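Local coordinates for protein cellulose 1,4-beta-cellobiosidase (Clostridium thermocellum, PDB 3ZQX) that serves as the family 3b carbohydrate-binding module of a cellulosomal cellobiohydrolase and belongs to a family that typically attaches its enzymes to cellulose, though some members bind it poorly, at residues Q17-K22 / F99-A104. The protein carries 1 engineered substitution. Sequence-based numbering, arbitrary orientation.
Sequences QEIKGK and FVIRYA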
ATOM      1  N   GLN A  17      -9.639   4.062  14.236  1.00  9.25           N
ATOM      2  CA  GLN A  17      -8.992   5.297  13.833  1.00  9.03           C
ATOM      3  C   GLN A  17      -7.763   5.061  12.959  1.00  8.80           C
ATOM      4  O   GLN A  17      -7.243   6.009  12.370  1.00  9.71           O
ATOM      5  CB  GLN A  17      -8.608   6.109  15.062  1.00  9.51           C
ATOM      6  CG  GLN A  17      -9.803   6.584  15.852  1.00 10.05           C
ATOM      7  CD  GLN A  17      -9.433   6.907  17.274  1.00 10.59           C
ATOM      8  OE1 GLN A  17      -8.942   6.046  18.001  1.00 10.90           O
ATOM      9  NE2 GLN A  17      -9.624   8.158  17.672  1.00 10.88           N
ATOM     10  N   GLU A  18      -7.268   3.826  12.903  1.00  8.97           N
ATOM     11  CA  GLU A  18      -6.073   3.532  12.126  1.00  9.57           C
ATOM     12  C   GLU A  18      -6.250   2.291  11.260  1.00  9.39           C
ATOM     13  O   GLU A  18      -6.341   1.175  11.769  1.00 10.43           O
ATOM     14  CB  GLU A  18      -4.880   3.323  13.065  1.00 11.25           C
ATOM     15  CG  GLU A  18      -4.488   4.579  13.822  1.00 12.62           C
ATOM     16  CD  GLU A  18      -3.244   4.403  14.666  1.00 17.32           C
ATOM     17  OE1 GLU A  18      -2.969   3.269  15.100  1.00 23.78           O
ATOM     18  OE2 GLU A  18      -2.537   5.404  14.890  1.00 17.56           O
ATOM     19  N   ILE A  19      -6.250   2.472   9.943  1.00  8.66           N
ATOM     20  CA  ILE A  19      -5.987   1.352   9.053  1.00  8.57           C
ATOM     21  C   ILE A  19      -4.533   0.982   9.302  1.00  8.18           C
ATOM     22  O   ILE A  19      -3.700   1.879   9.409  1.00  9.31           O
ATOM     23  CB  ILE A  19      -6.194   1.742   7.572  1.00  8.68           C
ATOM     24  CG1 ILE A  19      -7.647   2.154   7.316  1.00  8.62           C
ATOM     25  CG2 ILE A  19      -5.753   0.617   6.654  1.00  9.10           C
ATOM     26  CD1 ILE A  19      -7.883   2.749   5.937  1.00 10.11           C
ATOM     27  N   LYS A  20      -4.234  -0.301   9.498  1.00  8.47           N
ATOM     28  CA  LYS A  20      -2.866  -0.687   9.811  1.00  8.72           C
ATOM     29  C   LYS A  20      -2.547  -2.063   9.265  1.00  8.59           C
ATOM     30  O   LYS A  20      -3.261  -3.028   9.549  1.00  9.53           O
ATOM     31  CB  LYS A  20      -2.652  -0.670  11.328  1.00 10.34           C
ATOM     32  CG  LYS A  20      -1.227  -0.982  11.770  1.00 11.46           C
ATOM     33  CD  LYS A  20      -1.062  -0.907  13.277  1.00 17.50           C
ATOM     34  CE  LYS A  20       0.363  -1.231  13.691  1.00 24.10           C
ATOM     35  NZ  LYS A  20       0.544  -1.158  15.160  1.00 27.80           N
ATOM     36  N   GLY A  21      -1.412  -2.179   8.590  1.00  8.84           N
ATOM     37  CA  GLY A  21      -0.967  -3.444   8.054  1.00  9.54           C
ATOM     38  C   GLY A  21       0.465  -3.317   7.602  1.00  9.04           C
ATOM     39  O   GLY A  21       1.181  -2.411   8.044  1.00  9.14           O
ATOM     40  N   LYS A  22       0.903  -4.255   6.771  1.00  8.41           N
ATOM     41  CA  LYS A  22       2.228  -4.181   6.182  1.00  8.93           C
ATOM     42  C   LYS A  22       2.165  -4.578   4.727  1.00  8.30           C
ATOM     43  O   LYS A  22       1.338  -5.401   4.331  1.00  9.20           O
ATOM     44  CB  LYS A  22       3.217  -5.106   6.899  1.00  9.09           C
ATOM     45  CG  LYS A  22       3.283  -4.934   8.410  1.00 10.50           C
ATOM     46  CD  LYS A  22       4.380  -5.791   9.027  1.00 11.22           C
ATOM     47  CE  LYS A  22       4.412  -5.634  10.538  1.00 13.46           C
ATOM     48  NZ  LYS A  22       5.583  -6.342  11.131  1.00 14.25           N
ATOM     49  N   PHE A  99       2.418   0.243   7.525  1.00  9.83           N
ATOM     50  CA  PHE A  99       1.596   1.392   7.191  1.00  9.59           C
ATOM     51  C   PHE A  99       0.465   1.596   8.161  1.00  8.66           C
ATOM     52  O   PHE A  99      -0.168   0.633   8.616  1.00  9.50           O
ATOM     53  CB  PHE A  99       1.075   1.346   5.735  1.00 10.67           C
ATOM     54  CG  PHE A  99      -0.019   0.333   5.468  1.00  9.07           C
ATOM     55  CD1 PHE A  99       0.279  -1.004   5.235  1.00  9.42           C
ATOM     56  CD2 PHE A  99      -1.346   0.745   5.378  1.00 11.04           C
ATOM     57  CE1 PHE A  99      -0.730  -1.914   4.963  1.00 12.47           C
ATOM     58  CE2 PHE A  99      -2.352  -0.159   5.092  1.00 13.02           C
ATOM     59  CZ  PHE A  99      -2.046  -1.487   4.886  1.00 12.49           C
ATOM     60  N   VAL A 100       0.231   2.871   8.461  1.00  8.63           N
ATOM     61  CA  VAL A 100      -0.944   3.343   9.168  1.00  8.34           C
ATOM     62  C   VAL A 100      -1.550   4.468   8.340  1.00  8.44           C
ATOM     63  O   VAL A 100      -0.818   5.333   7.822  1.00  9.09           O
ATOM     64  CB  VAL A 100      -0.568   3.882  10.558  1.00 10.32           C
ATOM     65  CG1 VAL A 100      -1.672   4.770  11.127  1.00 10.73           C
ATOM     66  CG2 VAL A 100      -0.254   2.728  11.503  1.00 12.05           C
ATOM     67  N   ILE A 101      -2.875   4.446   8.200  1.00  8.14           N
ATOM     68  CA  ILE A 101      -3.604   5.562   7.611  1.00  8.76           C
ATOM     69  C   ILE A 101      -4.573   6.073   8.660  1.00  8.27           C
ATOM     70  O   ILE A 101      -5.399   5.313   9.191  1.00  8.61           O
ATOM     71  CB  ILE A 101      -4.410   5.148   6.362  1.00  8.29           C
ATOM     72  CG1 ILE A 101      -3.504   4.527   5.298  1.00  9.22           C
ATOM     73  CG2 ILE A 101      -5.175   6.345   5.800  1.00  9.79           C
ATOM     74  CD1 ILE A 101      -4.255   3.720   4.267  1.00  9.35           C
ATOM     75  N   ARG A 102      -4.465   7.351   8.990  1.00  8.92           N
ATOM     76  CA  ARG A 102      -5.322   7.944  10.005  1.00  9.65           C
ATOM     77  C   ARG A 102      -5.752   9.330   9.574  1.00  9.33           C
ATOM     78  O   ARG A 102      -5.269   9.851   8.575  1.00 10.01           O
ATOM     79  CB  ARG A 102      -4.619   7.982  11.356  1.00 12.03           C
ATOM     80  CG  ARG A 102      -3.400   8.848  11.423  1.00 13.73           C
ATOM     81  CD  ARG A 102      -2.818   8.606  12.808  1.00 23.94           C
ATOM     82  NE  ARG A 102      -1.558   9.285  13.055  1.00 28.38           N
ATOM     83  CZ  ARG A 102      -0.526   8.734  13.687  1.00 20.66           C
ATOM     84  NH1 ARG A 102      -0.582   7.479  14.132  1.00 20.07           N
ATOM     85  NH2 ARG A 102       0.573   9.443  13.866  1.00 23.60           N
ATOM     86  N   TYR A 103      -6.700   9.902  10.300  1.00 10.02           N
ATOM     87  CA  TYR A 103      -7.109  11.282  10.088  1.00 10.34           C
ATOM     88  C   TYR A 103      -6.417  12.237  11.053  1.00 10.73           C
ATOM     89  O   TYR A 103      -6.158  11.887  12.207  1.00 12.17           O
ATOM     90  CB  TYR A 103      -8.612  11.405  10.278  1.00 10.59           C
ATOM     91  CG  TYR A 103      -9.433  10.771   9.186  1.00 10.11           C
ATOM     92  CD1 TYR A 103      -9.659  11.441   8.000  1.00 11.20           C
ATOM     93  CD2 TYR A 103      -9.986   9.505   9.342  1.00 10.26           C
ATOM     94  CE1 TYR A 103     -10.417  10.878   6.994  1.00 10.59           C
ATOM     95  CE2 TYR A 103     -10.749   8.931   8.341  1.00 10.76           C
ATOM     96  CZ  TYR A 103     -10.959   9.620   7.169  1.00 10.28           C
ATOM     97  OH  TYR A 103     -11.720   9.091   6.152  1.00 11.73           O
ATOM     98  N   ALA A 104      -6.130  13.453  10.593  1.00 11.65           N
ATOM     99  CA  ALA A 104      -5.555  14.476  11.462  1.00 14.33           C
ATOM    100  C   ALA A 104      -6.401  14.712  12.708  1.00 14.26           C
ATOM    101  O   ALA A 104      -5.868  15.030  13.768  1.00 16.62           O
ATOM    102  CB  ALA A 104      -5.372  15.781  10.700  1.00 15.16           C
TER
HETATM  103  O   HOH W   1      -7.987   8.637  12.511  1.00  9.82           O
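Gly21 and Phe99 pair by two backbone hydrogen bonds, and the benzyl ring of Phe99 then leans across onto the glycine. Its CG lies between the backbone N and the carbonyl carbon (chi1 73°), which swings CE1 to 3.2 Å from Gly21 C and brings Gly21 N over one ring face, offset toward the rim. Gly21, with no side chain, leaves the room over its backbone that the ring occupies. On the same face of the sheet Ile19 completes the apolar patch: its CG2 meets Phe99 CE2 obliquely at 3.8 Å, and its CB stands 4.0 Å from Ile101 CB, the two isoleucines running side by side. Beta-branched isoleucine suits an extended strand, and Tyr42 of strand 38-43 lies against both. Strands 15-27 and 97-103 are antiparallel neighbours in one sheet of the CBM3 beta-sandwich, and their inner side chains face the second sheet. Ile19 and Ile101 form a second hydrogen-bonded pair, the Ile101 N to Ile19 O bond measuring 3.0 Å. The other face is more polar and partly exposed. There the aliphatic parts of Lys20 and Glu18 lie over buried Val100, the extended lysine laying CG 3.8 Å from Val100 CG2. Glu18 and Arg102 point the same way, their flat groups nearly coplanar (13°), and Glu18 OE2 takes a 2.9 Å salt bridge from Arg102 NH1 at the guanidinium edge; the N-H...O angle is 141°. Tyr57 OH also bonds that nitrogen. Beyond this pair a water replaces a direct backbone bond, donating to Gln17 O, 2.7 Å away, and accepting from Tyr103 N.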